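Local coordinates for protein bifunctional cytochrome P450/NADPH--P450 reductase (Deinococcus aerius, PDB 7F3H) that probably hydroxylates organic substrates at a haem iron, using molecular oxygen and electrons that a fused reductase passes on from NADPH, at residues P7-P12 and R37-G42; A27-F32 and A358-A363; L43-I48 and T52-Y57; E343-G346 and E350-K353; P368-N373 and P392-P397. All blocks are in the same frame, centred on the assembly; numbering follows the deposited sequence.

How the interactions relate
From the N terminus, the proline-rich segment 7-12 closes a first loop onto the end of helix 28-38 (interaction 1). That loop crosses the far longer one of interaction 2, which begins inside it, at the start of the same helix, and ends at 358-363. Two hairpins fall within this long loop: interaction 3 pairs the first two strands of the main sheet, and interaction 4 pairs the short strands inserted ahead of 356-359. Interaction 2 meets interaction 3 where Ala358 and Leu360 bond to Ala56, while Ile39, through Tyr57, ties interaction 1 to interaction 3. Interaction 5 follows in series and joins the loop after helix 361-365 to the one that leads to the haem.

Interaction 1. Residues P7-P12 and R37-G42; sequences PIPSPP and RQIPEG
The extended, proline-rich N-terminal arm of the P450 fold packs here against the end of its first helix, with Pro9 set between Ile39 and Glu41. Ile39 is the first residue to leave the helix, and a type I turn from Ile39 to Gly42 swings the chain toward the first strand of the sheet. Pro40 suits the turn because its ring holds a suitable phi, whereas Gly42, at positive phi, tolerates angles that would press a side chain against the preceding carbonyl. Proline is equally apt in the arm: it keeps the chain extended and offers a rigid apolar flank. That flank meets Ile39 through Pro9 CB, 3.7 Å from Ile39 CG2, the branch lying opposite the backbone N (chi1 -50°). The other arm of the isoleucine is stretched out so that Ile39 CD1 reaches Pro11 CG at 4.4 Å. Nearby, the carbonyl of Ile39 accepts a bond from Tyr57 OH, so the turn is anchored to the hairpin, against which Pro11 also packs, on Leu46. The contact itself is wholly van der Waals, even at the acid: Glu41 bends at chi2 (93°), and Pro9 CG lies 3.7 Å from Glu41 CD.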
# COMPACT_ATOMS: atom_id res chain seq x y z
N PRO A 7 30.40 -15.23 -3.92
CA PRO A 7 30.05 -13.84 -4.24
C PRO A 7 28.59 -13.74 -4.66
O PRO A 7 28.06 -14.63 -5.34
CB PRO A 7 30.99 -13.47 -5.39
CG PRO A 7 31.33 -14.81 -6.03
CD PRO A 7 31.33 -15.82 -4.90
N ILE A 8 27.91 -12.71 -4.17
CA ILE A 8 26.53 -12.48 -4.59
C ILE A 8 26.50 -12.24 -6.09
O ILE A 8 27.29 -11.42 -6.60
CB ILE A 8 25.92 -11.30 -3.82
CG1 ILE A 8 25.84 -11.62 -2.32
CG2 ILE A 8 24.56 -10.94 -4.38
CD1 ILE A 8 25.46 -10.47 -1.46
N PRO A 9 25.66 -12.93 -6.86
CA PRO A 9 25.66 -12.72 -8.31
C PRO A 9 25.42 -11.25 -8.65
O PRO A 9 24.70 -10.54 -7.95
CB PRO A 9 24.52 -13.62 -8.81
CG PRO A 9 24.36 -14.68 -7.71
CD PRO A 9 24.70 -13.96 -6.43
N SER A 10 26.04 -10.82 -9.75
CA SER A 10 25.93 -9.46 -10.24
C SER A 10 25.95 -9.42 -11.77
O SER A 10 26.75 -10.13 -12.40
CB SER A 10 27.06 -8.60 -9.66
OG SER A 10 26.71 -7.22 -9.73
N PRO A 11 25.07 -8.65 -12.41
CA PRO A 11 25.03 -8.60 -13.89
C PRO A 11 26.27 -7.91 -14.43
O PRO A 11 26.92 -7.13 -13.72
CB PRO A 11 23.78 -7.75 -14.17
CG PRO A 11 23.04 -7.70 -12.90
CD PRO A 11 24.05 -7.76 -11.83
N PRO A 12 26.62 -8.17 -15.68
CA PRO A 12 27.95 -7.74 -16.18
C PRO A 12 28.24 -6.22 -16.24
O PRO A 12 29.44 -5.89 -16.37
CB PRO A 12 28.02 -8.39 -17.58
CG PRO A 12 26.60 -8.68 -17.93
CD PRO A 12 25.90 -8.99 -16.66
N ARG A 37 14.72 -12.74 -13.12
CA ARG A 37 14.37 -13.88 -13.96
C ARG A 37 15.58 -14.44 -14.69
O ARG A 37 15.58 -15.62 -15.04
CB ARG A 37 13.33 -13.47 -15.00
CG ARG A 37 11.92 -13.47 -14.51
CD ARG A 37 11.43 -14.89 -14.24
NE ARG A 37 9.97 -14.93 -14.26
CZ ARG A 37 9.21 -14.87 -13.17
NH1 ARG A 37 9.78 -14.75 -11.97
NH2 ARG A 37 7.89 -14.90 -13.29
N GLN A 38 16.65 -13.65 -14.82
CA GLN A 38 17.88 -14.19 -15.40
C GLN A 38 18.72 -14.90 -14.34
O GLN A 38 19.51 -15.78 -14.69
CB GLN A 38 18.78 -13.12 -16.02
CG GLN A 38 18.15 -12.10 -16.93
CD GLN A 38 17.44 -12.76 -18.06
OE1 GLN A 38 17.98 -13.66 -18.70
NE2 GLN A 38 16.21 -12.33 -18.31
N ILE A 39 18.58 -14.54 -13.07
CA ILE A 39 19.52 -15.05 -12.07
C ILE A 39 18.83 -16.04 -11.13
O ILE A 39 18.12 -15.64 -10.20
CB ILE A 39 20.14 -13.86 -11.30
CG1 ILE A 39 20.66 -12.81 -12.31
CG2 ILE A 39 21.25 -14.32 -10.34
CD1 ILE A 39 21.43 -11.67 -11.70
N PRO A 40 19.07 -17.35 -11.32
CA PRO A 40 18.30 -18.35 -10.55
C PRO A 40 18.76 -18.52 -9.12
O PRO A 40 17.99 -19.09 -8.33
CB PRO A 40 18.52 -19.64 -11.35
CG PRO A 40 19.88 -19.46 -11.96
CD PRO A 40 19.95 -17.97 -12.32
N GLU A 41 19.93 -18.01 -8.73
CA GLU A 41 20.39 -18.11 -7.34
C GLU A 41 19.50 -17.38 -6.36
O GLU A 41 19.69 -17.51 -5.15
CB GLU A 41 21.80 -17.57 -7.17
CG GLU A 41 22.85 -18.38 -7.84
CD GLU A 41 23.13 -17.86 -9.24
OE1 GLU A 41 22.17 -17.34 -9.86
OE2 GLU A 41 24.27 -17.98 -9.72
N GLY A 42 18.63 -16.49 -6.83
CA GLY A 42 17.64 -15.90 -5.95
C GLY A 42 18.05 -14.60 -5.28
O GLY A 42 17.24 -14.05 -4.50

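Interaction 2. Residues A27-F32 and A358-A363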
# COMPACT_ATOMS: atom_id res chain seq x y z
N ALA A 27 9.40 2.88 -13.51
CA ALA A 27 9.26 1.86 -12.47
C ALA A 27 10.46 0.90 -12.44
O ALA A 27 10.34 -0.22 -12.93
CB ALA A 27 7.96 1.08 -12.69
N PRO A 28 11.60 1.29 -11.87
CA PRO A 28 12.80 0.42 -11.92
C PRO A 28 12.64 -0.94 -11.24
O PRO A 28 13.42 -1.87 -11.56
CB PRO A 28 13.89 1.27 -11.23
CG PRO A 28 13.19 2.50 -10.68
CD PRO A 28 11.89 2.64 -11.34
N VAL A 29 11.68 -1.10 -10.32
CA VAL A 29 11.48 -2.43 -9.76
C VAL A 29 11.19 -3.45 -10.85
O VAL A 29 11.51 -4.64 -10.70
CB VAL A 29 10.39 -2.42 -8.66
CG1 VAL A 29 9.01 -2.32 -9.26
CG2 VAL A 29 10.52 -3.69 -7.76
N LEU A 30 10.64 -3.03 -12.00
CA LEU A 30 10.38 -4.00 -13.07
C LEU A 30 11.68 -4.43 -13.78
O LEU A 30 11.83 -5.59 -14.22
CB LEU A 30 9.38 -3.44 -14.08
CG LEU A 30 8.02 -3.10 -13.47
CD1 LEU A 30 6.98 -2.73 -14.54
CD2 LEU A 30 7.55 -4.25 -12.62
N ASN A 31 12.63 -3.49 -13.92
CA ASN A 31 13.97 -3.87 -14.34
C ASN A 31 14.57 -4.91 -13.41
O ASN A 31 15.22 -5.87 -13.86
CB ASN A 31 14.86 -2.63 -14.41
CG ASN A 31 14.30 -1.56 -15.33
OD1 ASN A 31 13.57 -1.85 -16.30
ND2 ASN A 31 14.66 -0.31 -15.06
N PHE A 32 14.38 -4.72 -12.10
CA PHE A 32 14.91 -5.69 -11.15
C PHE A 32 14.25 -7.04 -11.34
O PHE A 32 14.90 -8.08 -11.22
CB PHE A 32 14.69 -5.21 -9.72
CG PHE A 32 15.33 -3.89 -9.42
CD1 PHE A 32 16.46 -3.48 -10.10
CD2 PHE A 32 14.79 -3.07 -8.43
CE1 PHE A 32 17.04 -2.27 -9.80
CE2 PHE A 32 15.37 -1.86 -8.13
CZ PHE A 32 16.50 -1.45 -8.82
N ALA A 358 16.97 -5.60 -0.16
CA ALA A 358 15.61 -5.38 -0.61
C ALA A 358 14.92 -6.71 -0.91
O ALA A 358 15.49 -7.58 -1.57
CB ALA A 358 15.60 -4.46 -1.83
N LEU A 359 13.69 -6.88 -0.42
CA LEU A 359 12.85 -7.99 -0.85
C LEU A 359 12.21 -7.66 -2.20
O LEU A 359 11.34 -6.78 -2.28
CB LEU A 359 11.77 -8.32 0.18
CG LEU A 359 12.14 -8.39 1.66
CD1 LEU A 359 10.92 -8.79 2.45
CD2 LEU A 359 13.22 -9.41 1.87
N LEU A 360 12.57 -8.40 -3.24
CA LEU A 360 12.04 -8.14 -4.58
C LEU A 360 10.68 -8.83 -4.73
O LEU A 360 10.54 -9.89 -5.34
CB LEU A 360 13.06 -8.57 -5.63
CG LEU A 360 12.76 -8.22 -7.08
CD1 LEU A 360 12.58 -6.70 -7.29
CD2 LEU A 360 13.86 -8.80 -7.97
N ILE A 361 9.66 -8.14 -4.19
CA ILE A 361 8.33 -8.76 -4.02
C ILE A 361 7.77 -9.34 -5.31
O ILE A 361 7.27 -10.47 -5.29
CB ILE A 361 7.37 -7.76 -3.36
CG1 ILE A 361 7.84 -7.29 -1.98
CG2 ILE A 361 5.96 -8.34 -3.25
CD1 ILE A 361 7.91 -8.43 -0.88
N PRO A 362 7.78 -8.64 -6.45
CA PRO A 362 7.25 -9.27 -7.66
C PRO A 362 7.95 -10.57 -8.01
O PRO A 362 7.29 -11.54 -8.42
CB PRO A 362 7.47 -8.21 -8.74
CG PRO A 362 7.63 -6.97 -8.02
CD PRO A 362 8.21 -7.26 -6.70
N ALA A 363 9.28 -10.62 -7.88
CA ALA A 363 9.99 -11.85 -8.20
C ALA A 363 9.67 -12.94 -7.18
O ALA A 363 9.55 -14.11 -7.54
CB ALA A 363 11.48 -11.58 -8.30
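Leu360 spreads its two methyls over one side of helix 28-38, CD1 lodging between Val29 and Phe32 while CD2 lies against the helix backbone. Leu360 CD1 is 3.5 Å from Phe32 CB, near the plane of the phenyl ring at its edge, and 3.7 Å from Val29 CG2. The second methyl, Leu360 CD2, rests 3.5 Å from the carbonyl oxygen Phe32 O. The fork faces the helix because CG is swung opposite the backbone N (chi1 -173°). The first helix of the P450 fold is thus applied to the point where strand 356-359 of the main sheet turns into helix 361-365. Leu360 occupies the N-cap position of that helix and is the centre of an inverse gamma turn, with a weak bond from Ile361 N to Leu359 O. Trimming Leu360 to an alanine would remove both methyls and would probably open a gap between helix 28-38 and this strand-to-helix turn, with Val29 CG2 and Phe32 CB deprived of their shared partner. Pro362 suits the first turn of its helix, where a backbone N-H is not needed, and Pro362 CG approaches Val29 CG2 at 4.4 Å. The Phe32 ring turns away from Leu360, toward Leu53 and Gln55 of the sheet, with Pro28 O 3.5 Å above its centre.

Interaction 3. Residues L43-I48 and T52-Y57; sequences LFQLDI and TLIQAY
Phe44 and Gln55 lie side by side across the first beta hairpin of the P450 sheet, both pointing the same way, with the glutamine's CB over one face of the phenyl ring. This is a CH-pi contact: Gln55 CB stands 3.8 Å from the centroid of the Phe44 ring, 22° off its normal. The ring reaches that place because chi1 of Phe44 (62°) tucks CG between the backbone N and the carbonyl carbon and lays the phenyl along the neighbouring strand. Its edge meets Tyr57, whose side chain crosses at about a right angle, its hydroxyl already engaged by Ile39 O; Phe44 CD2 is 3.7 Å from Tyr57 CE1. Replacing Phe44 with an alanine would probably uncover the alkyl part of Gln55 and set the tyrosine ring freer to turn. On the face of Phe44 and Gln55, Leu46 CB and Leu53 CB also pair, 4.4 Å apart. The opposite face carries Leu43, whose CD1 leans diagonally toward Ile54 CG2 at 4.2 Å, and Gln45, whose CG touches Thr52 CG2 at 3.6 Å; a beta-branched threonine suits an extended strand. Two hydrogen-bonded pairs, Phe44 with Gln55 and Leu46 with Leu53, join the backbones. The bond from Gln55 N to Phe44 O is 2.9 Å long and nearly straight (169°). The N-H groups of Phe44, Leu46, Leu53 and Gln55 are thus satisfied by the opposite strand, while apolar carbon packs on both faces: most of the side-chain contact is carbon on carbon.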
# COMPACT_ATOMS: atom_id res chain seq x y z
N LEU A 43 19.26 -14.08 -5.54
CA LEU A 43 19.59 -12.73 -5.09
C LEU A 43 20.67 -12.19 -6.02
O LEU A 43 21.46 -12.96 -6.59
CB LEU A 43 20.09 -12.67 -3.61
CG LEU A 43 21.54 -12.96 -3.14
CD1 LEU A 43 21.85 -12.53 -1.67
CD2 LEU A 43 22.06 -14.34 -3.43
N PHE A 44 20.74 -10.87 -6.16
CA PHE A 44 21.81 -10.28 -6.96
C PHE A 44 22.21 -8.93 -6.38
O PHE A 44 21.57 -8.40 -5.48
CB PHE A 44 21.44 -10.14 -8.45
CG PHE A 44 20.26 -9.24 -8.72
CD1 PHE A 44 20.38 -7.85 -8.65
CD2 PHE A 44 19.03 -9.78 -9.07
CE1 PHE A 44 19.31 -7.03 -8.89
CE2 PHE A 44 17.94 -8.97 -9.33
CZ PHE A 44 18.08 -7.59 -9.23
N GLN A 45 23.29 -8.38 -6.95
CA GLN A 45 24.00 -7.19 -6.46
C GLN A 45 24.21 -6.20 -7.61
O GLN A 45 24.58 -6.60 -8.71
CB GLN A 45 25.34 -7.65 -5.92
CG GLN A 45 26.00 -6.83 -4.89
CD GLN A 45 27.40 -7.38 -4.62
OE1 GLN A 45 27.81 -8.38 -5.23
NE2 GLN A 45 28.15 -6.71 -3.76
N LEU A 46 23.98 -4.90 -7.35
CA LEU A 46 24.25 -3.79 -8.26
C LEU A 46 25.12 -2.72 -7.61
O LEU A 46 25.08 -2.56 -6.38
CB LEU A 46 22.91 -3.17 -8.72
CG LEU A 46 21.90 -3.97 -9.55
CD1 LEU A 46 20.78 -3.05 -9.97
CD2 LEU A 46 22.53 -4.61 -10.79
N ASP A 47 25.90 -1.96 -8.42
CA ASP A 47 26.70 -0.82 -7.87
C ASP A 47 25.99 0.46 -8.23
O ASP A 47 25.99 0.86 -9.39
CB ASP A 47 28.13 -0.58 -8.33
CG ASP A 47 29.09 -1.58 -7.86
OD1 ASP A 47 28.78 -2.33 -6.91
OD2 ASP A 47 30.28 -1.43 -8.37
N ILE A 48 25.39 1.09 -7.26
CA ILE A 48 24.72 2.36 -7.42
C ILE A 48 25.60 3.47 -6.87
O ILE A 48 25.71 3.64 -5.65
CB ILE A 48 23.34 2.30 -6.80
CG1 ILE A 48 22.62 1.20 -7.56
CG2 ILE A 48 22.70 3.69 -6.85
CD1 ILE A 48 22.56 1.48 -9.09
N THR A 52 26.15 -0.25 -2.52
CA THR A 52 25.73 -1.56 -2.97
C THR A 52 24.22 -1.75 -2.82
O THR A 52 23.68 -1.60 -1.72
CB THR A 52 26.44 -2.64 -2.15
OG1 THR A 52 27.86 -2.49 -2.30
CG2 THR A 52 25.98 -4.04 -2.59
N LEU A 53 23.54 -2.13 -3.92
CA LEU A 53 22.12 -2.50 -3.85
C LEU A 53 22.01 -4.02 -3.99
O LEU A 53 22.60 -4.61 -4.90
CB LEU A 53 21.28 -1.79 -4.92
CG LEU A 53 19.73 -1.92 -4.90
CD1 LEU A 53 19.11 -1.32 -3.63
CD2 LEU A 53 19.10 -1.24 -6.11
N ILE A 54 21.32 -4.66 -3.04
CA ILE A 54 21.12 -6.11 -3.06
C ILE A 54 19.62 -6.39 -3.16
O ILE A 54 18.83 -5.76 -2.44
CB ILE A 54 21.74 -6.78 -1.82
CG1 ILE A 54 23.21 -6.37 -1.72
CG2 ILE A 54 21.59 -8.30 -1.89
CD1 ILE A 54 23.93 -6.98 -0.58
N GLN A 55 19.25 -7.31 -4.06
CA GLN A 55 17.86 -7.72 -4.28
C GLN A 55 17.68 -9.21 -3.98
O GLN A 55 18.44 -10.05 -4.49
CB GLN A 55 17.43 -7.42 -5.72
CG GLN A 55 17.40 -5.93 -6.07
CD GLN A 55 16.17 -5.22 -5.55
OE1 GLN A 55 15.20 -5.86 -5.13
NE2 GLN A 55 16.19 -3.91 -5.59
N ALA A 56 16.66 -9.55 -3.17
CA ALA A 56 16.41 -10.94 -2.78
C ALA A 56 14.99 -11.37 -3.09
O ALA A 56 14.04 -10.66 -2.77
CB ALA A 56 16.64 -11.15 -1.31
N TYR A 57 14.86 -12.59 -3.63
CA TYR A 57 13.58 -13.14 -4.09
C TYR A 57 13.46 -14.66 -3.98
O TYR A 57 12.37 -15.21 -4.19
CB TYR A 57 13.33 -12.64 -5.53
CG TYR A 57 14.51 -12.83 -6.46
CD1 TYR A 57 15.55 -11.89 -6.48
CD2 TYR A 57 14.58 -13.91 -7.35
CE1 TYR A 57 16.64 -12.05 -7.29
CE2 TYR A 57 15.67 -14.06 -8.19
CZ TYR A 57 16.70 -13.13 -8.14
OH TYR A 57 17.78 -13.26 -8.97

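Interaction 4. Residues E343-G346 and E350-K353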
# COMPACT_ATOMS: atom_id res chain seq x y z
N GLU A 343 26.02 -11.41 8.63
CA GLU A 343 25.15 -12.56 8.44
C GLU A 343 25.59 -13.34 7.20
O GLU A 343 26.26 -12.81 6.31
CB GLU A 343 23.68 -12.17 8.25
CG GLU A 343 22.99 -11.72 9.51
CD GLU A 343 22.71 -12.84 10.49
OE1 GLU A 343 22.68 -14.03 10.09
OE2 GLU A 343 22.54 -12.51 11.67
N VAL A 344 25.21 -14.61 7.17
CA VAL A 344 25.44 -15.47 6.03
C VAL A 344 24.12 -16.15 5.74
O VAL A 344 23.57 -16.86 6.59
CB VAL A 344 26.57 -16.48 6.31
CG1 VAL A 344 26.68 -17.54 5.21
CG2 VAL A 344 27.89 -15.74 6.48
N ILE A 345 23.58 -15.89 4.56
CA ILE A 345 22.31 -16.47 4.13
C ILE A 345 22.60 -17.47 3.03
O ILE A 345 23.60 -17.35 2.30
CB ILE A 345 21.29 -15.40 3.68
CG1 ILE A 345 21.70 -14.75 2.35
CG2 ILE A 345 21.07 -14.38 4.78
CD1 ILE A 345 20.83 -13.59 1.97
N GLY A 346 21.75 -18.51 2.96
CA GLY A 346 21.89 -19.60 2.02
C GLY A 346 23.11 -20.45 2.23
O GLY A 346 23.46 -21.26 1.36
N GLU A 350 27.41 -13.56 2.11
CA GLU A 350 27.63 -12.69 3.27
C GLU A 350 26.84 -11.39 3.11
O GLU A 350 26.76 -10.85 2.01
CB GLU A 350 29.09 -12.36 3.50
CG GLU A 350 29.27 -11.74 4.89
CD GLU A 350 30.68 -11.26 5.18
OE1 GLU A 350 31.64 -12.00 4.86
OE2 GLU A 350 30.81 -10.15 5.73
N ILE A 351 26.17 -10.99 4.18
CA ILE A 351 25.52 -9.69 4.29
C ILE A 351 26.13 -8.99 5.50
O ILE A 351 25.91 -9.41 6.64
CB ILE A 351 24.00 -9.82 4.45
CG1 ILE A 351 23.45 -10.83 3.42
CG2 ILE A 351 23.34 -8.44 4.36
CD1 ILE A 351 23.65 -10.45 1.94
N ARG A 352 26.91 -7.94 5.25
CA ARG A 352 27.61 -7.23 6.32
C ARG A 352 26.66 -6.45 7.22
O ARG A 352 25.59 -6.01 6.80
CB ARG A 352 28.65 -6.30 5.72
CG ARG A 352 29.71 -7.04 4.94
CD ARG A 352 30.70 -6.08 4.35
NE ARG A 352 32.01 -6.70 4.28
CZ ARG A 352 32.87 -6.77 5.29
NH1 ARG A 352 32.57 -6.24 6.48
NH2 ARG A 352 34.04 -7.37 5.10
N LYS A 353 27.05 -6.31 8.49
CA LYS A 353 26.30 -5.44 9.39
C LYS A 353 26.01 -4.10 8.72
O LYS A 353 26.90 -3.45 8.17
CB LYS A 353 27.09 -5.22 10.69
CG LYS A 353 26.24 -4.59 11.78
CD LYS A 353 27.07 -4.13 12.98
CE LYS A 353 26.16 -3.81 14.16
NZ LYS A 353 26.82 -2.97 15.20
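Glu343 and Ile351 face each other as an antiparallel hydrogen-bonded pair and exchange two backbone bonds. Glu343 N reaches Ile351 O at 2.8 Å, and Ile351 N reaches Glu343 O at 2.8 Å. The second is almost straight at its hydrogen (171°), though the donor stands 34° from the carbonyl plane. A weaker kind of contact uses the same acceptor: Glu350 CA approaches Glu343 O at 3.3 Å as a CA-H...O contact, and Glu350 CG lies 3.5 Å from Glu343 O. Val344 and Glu350 form the adjoining non-hydrogen-bonded pair. All this belongs to a short two-stranded hairpin which, as in other P450s, is inserted between two neighbouring strands of the main sheet, here 336-339 and 356-359. Gly346 lies at the turn end, where positive phi favours a residue with no side chain. Among apolar contacts, Ile345 CD1 meets Ile351 CG1 at 4.1 Å. Ile345 gets there with CG1 wedged over its own backbone (chi1 70°), which sends the extended ethyl arm across the hairpin; both isoleucines also pack on Phe71, so branched aliphatic residues fit this inner face. The charged ends turn away from this apolar patch. Glu343 carries its carboxylate away from Ile351 to a salt bridge between its OE1 and Arg70 NE, and its aliphatic stem remains beside the strand. Glu350 is extended beyond CG, and Glu350 OE2 lies 3.9 Å from Arg352 NE, above the guanidinium face: a long charge pairing without a directed N-H.

Interaction 5. Residues P368-N373 and P392-P397. With HEM (protoporphyrin IX containing Fe), chain E.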
# COMPACT_ATOMS: atom_id res chain seq x y z
N PRO A 368 9.01 -19.67 -9.20
CA PRO A 368 8.49 -21.00 -9.59
C PRO A 368 8.63 -22.06 -8.52
O PRO A 368 7.80 -22.98 -8.48
CB PRO A 368 9.31 -21.38 -10.83
CG PRO A 368 10.39 -20.33 -10.98
CD PRO A 368 10.01 -19.13 -10.14
N ALA A 369 9.64 -21.98 -7.65
CA ALA A 369 9.76 -22.97 -6.58
C ALA A 369 8.63 -22.88 -5.55
O ALA A 369 8.44 -23.81 -4.76
CB ALA A 369 11.12 -22.81 -5.88
N ALA A 370 7.92 -21.76 -5.49
CA ALA A 370 6.89 -21.57 -4.50
C ALA A 370 5.49 -21.46 -5.09
O ALA A 370 4.51 -21.55 -4.35
CB ALA A 370 7.19 -20.33 -3.64
N TRP A 371 5.37 -21.19 -6.39
CA TRP A 371 4.08 -20.95 -7.03
C TRP A 371 4.04 -21.77 -8.30
O TRP A 371 4.84 -21.55 -9.21
CB TRP A 371 3.89 -19.46 -7.36
CG TRP A 371 4.08 -18.57 -6.16
CD1 TRP A 371 5.20 -17.85 -5.84
CD2 TRP A 371 3.12 -18.31 -5.10
NE1 TRP A 371 4.99 -17.16 -4.65
CE2 TRP A 371 3.73 -17.43 -4.19
CE3 TRP A 371 1.80 -18.74 -4.86
CZ2 TRP A 371 3.07 -16.96 -3.05
CZ3 TRP A 371 1.16 -18.28 -3.73
CH2 TRP A 371 1.79 -17.40 -2.84
N THR A 372 3.10 -22.72 -8.37
CA THR A 372 2.84 -23.43 -9.61
C THR A 372 2.25 -22.47 -10.64
O THR A 372 1.35 -21.70 -10.32
CB THR A 372 1.87 -24.59 -9.38
OG1 THR A 372 2.39 -25.47 -8.37
CG2 THR A 372 1.66 -25.34 -10.69
N ASN A 373 2.75 -22.52 -11.88
CA ASN A 373 2.34 -21.60 -12.94
C ASN A 373 2.33 -20.17 -12.42
O ASN A 373 1.24 -19.53 -12.36
CB ASN A 373 1.00 -21.99 -13.52
CG ASN A 373 1.02 -23.35 -14.14
OD1 ASN A 373 1.96 -23.69 -14.85
ND2 ASN A 373 -0.01 -24.14 -13.86
N PRO A 392 5.78 -20.43 3.34
CA PRO A 392 5.46 -19.42 4.37
C PRO A 392 6.22 -18.12 4.24
O PRO A 392 5.88 -17.17 4.95
CB PRO A 392 5.83 -20.13 5.69
CG PRO A 392 5.78 -21.62 5.34
CD PRO A 392 6.25 -21.70 3.92
N ALA A 393 7.20 -18.03 3.35
CA ALA A 393 7.94 -16.78 3.21
C ALA A 393 7.80 -16.19 1.82
O ALA A 393 8.53 -15.24 1.50
CB ALA A 393 9.42 -16.99 3.55
N ALA A 394 6.89 -16.70 0.99
CA ALA A 394 6.80 -16.27 -0.40
C ALA A 394 5.64 -15.31 -0.68
O ALA A 394 5.35 -15.04 -1.86
CB ALA A 394 6.72 -17.50 -1.34
N TYR A 395 4.93 -14.85 0.35
CA TYR A 395 3.79 -13.94 0.18
C TYR A 395 3.85 -12.88 1.26
O TYR A 395 3.43 -13.11 2.40
CB TYR A 395 2.49 -14.72 0.23
CG TYR A 395 1.26 -13.93 -0.14
CD1 TYR A 395 1.13 -13.37 -1.40
CD2 TYR A 395 0.22 -13.77 0.77
CE1 TYR A 395 0.00 -12.64 -1.76
CE2 TYR A 395 -0.91 -13.05 0.42
CZ TYR A 395 -1.01 -12.49 -0.85
OH TYR A 395 -2.11 -11.79 -1.24
N LYS A 396 4.34 -11.70 0.90
CA LYS A 396 4.62 -10.65 1.88
C LYS A 396 4.10 -9.27 1.44
O LYS A 396 4.81 -8.27 1.56
CB LYS A 396 6.13 -10.59 2.11
CG LYS A 396 6.76 -11.84 2.75
CD LYS A 396 6.07 -12.17 4.05
CE LYS A 396 7.04 -12.74 5.03
NZ LYS A 396 6.38 -12.81 6.35
N PRO A 397 2.84 -9.17 0.98
CA PRO A 397 2.36 -7.86 0.50
C PRO A 397 2.12 -6.88 1.63
O PRO A 397 2.05 -5.67 1.38
CB PRO A 397 1.07 -8.20 -0.24
CG PRO A 397 0.57 -9.40 0.43
CD PRO A 397 1.76 -10.18 0.99
CHA HEM E . 3.27 -0.86 6.94
CHB HEM E . -0.82 1.66 7.64
CHC HEM E . -2.66 -0.21 3.53
CHD HEM E . 1.54 -2.49 2.69
C1A HEM E . 2.33 -0.03 7.48
C2A HEM E . 2.50 0.78 8.67
C3A HEM E . 1.36 1.45 8.90
C4A HEM E . 0.45 1.16 7.81
CMA HEM E . 1.10 2.43 10.08
CAA HEM E . 3.75 0.73 9.56
CBA HEM E . 3.50 -0.31 10.65
CGA HEM E . 4.65 -0.39 11.66
O1A HEM E . 4.33 -0.40 12.88
O2A HEM E . 5.87 -0.33 11.32
C1B HEM E . -1.70 1.35 6.62
C2B HEM E . -3.07 1.83 6.48
C3B HEM E . -3.58 1.26 5.37
C4B HEM E . -2.53 0.48 4.74
CMB HEM E . -3.78 2.74 7.50
CAB HEM E . -4.95 1.45 4.68
CBB HEM E . -5.87 2.34 5.04
C1C HEM E . -1.68 -0.99 2.92
C2C HEM E . -1.81 -1.78 1.69
C3C HEM E . -0.62 -2.37 1.51
C4C HEM E . 0.26 -2.03 2.59
CMC HEM E . -3.08 -1.85 0.79
CAC HEM E . -0.11 -3.32 0.43
CBC HEM E . -0.89 -3.74 -0.56
C1D HEM E . 2.38 -2.25 3.76
C2D HEM E . 3.76 -2.71 3.89
C3D HEM E . 4.21 -2.25 5.06
C4D HEM E . 3.17 -1.48 5.71
CMD HEM E . 4.56 -3.57 2.88
CAD HEM E . 5.61 -2.50 5.59
CBD HEM E . 6.41 -1.37 5.01
CGD HEM E . 7.86 -1.52 5.31
O1D HEM E . 8.54 -0.47 5.20
O2D HEM E . 8.33 -2.66 5.65
NA HEM E . 1.08 0.26 6.97
NB HEM E . -1.41 0.53 5.56
NC HEM E . -0.39 -1.16 3.42
ND HEM E . 2.06 -1.51 4.89
FE HEM E . 0.34 -0.59 5.26
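Chi1 of -54° sets CG of Trp371 beside its own backbone N and directs the indole edge at Ala394 and Tyr395, while Tyr395 turns its CG to the far side from its own N (chi1 -171°), so that the phenol runs past the indole at about a right angle. The contact joins two loops of the P450 fold, one following helix 361-365 and the other running straight into the haem-binding loop. Ala394 O lies in the indole plane at its edge, 3.2 Å from Trp371 CZ2. The indole N-H is used elsewhere, by Leu364 O, while Arg327, of the ExxR motif in helix 317-329, makes a cation-pi contact with the ring. Small residues suit the neighbouring positions: Ala370 CB and Ala394 CB meet at 3.7 Å, bringing the two backbones close. Tyr395 touches the tryptophan chiefly through the base of its side chain, Tyr395 CB standing 4.0 Å from Trp371 CZ2. Its hydroxyl bonds to Asp323 O, and Pro397 CD covers a face of the Tyr395 ring from 3.7 Å above the centre. The chain then runs on to the cofactor, and Pro397 O comes to 3.3 Å from the vinyl carbon CAC of the haem.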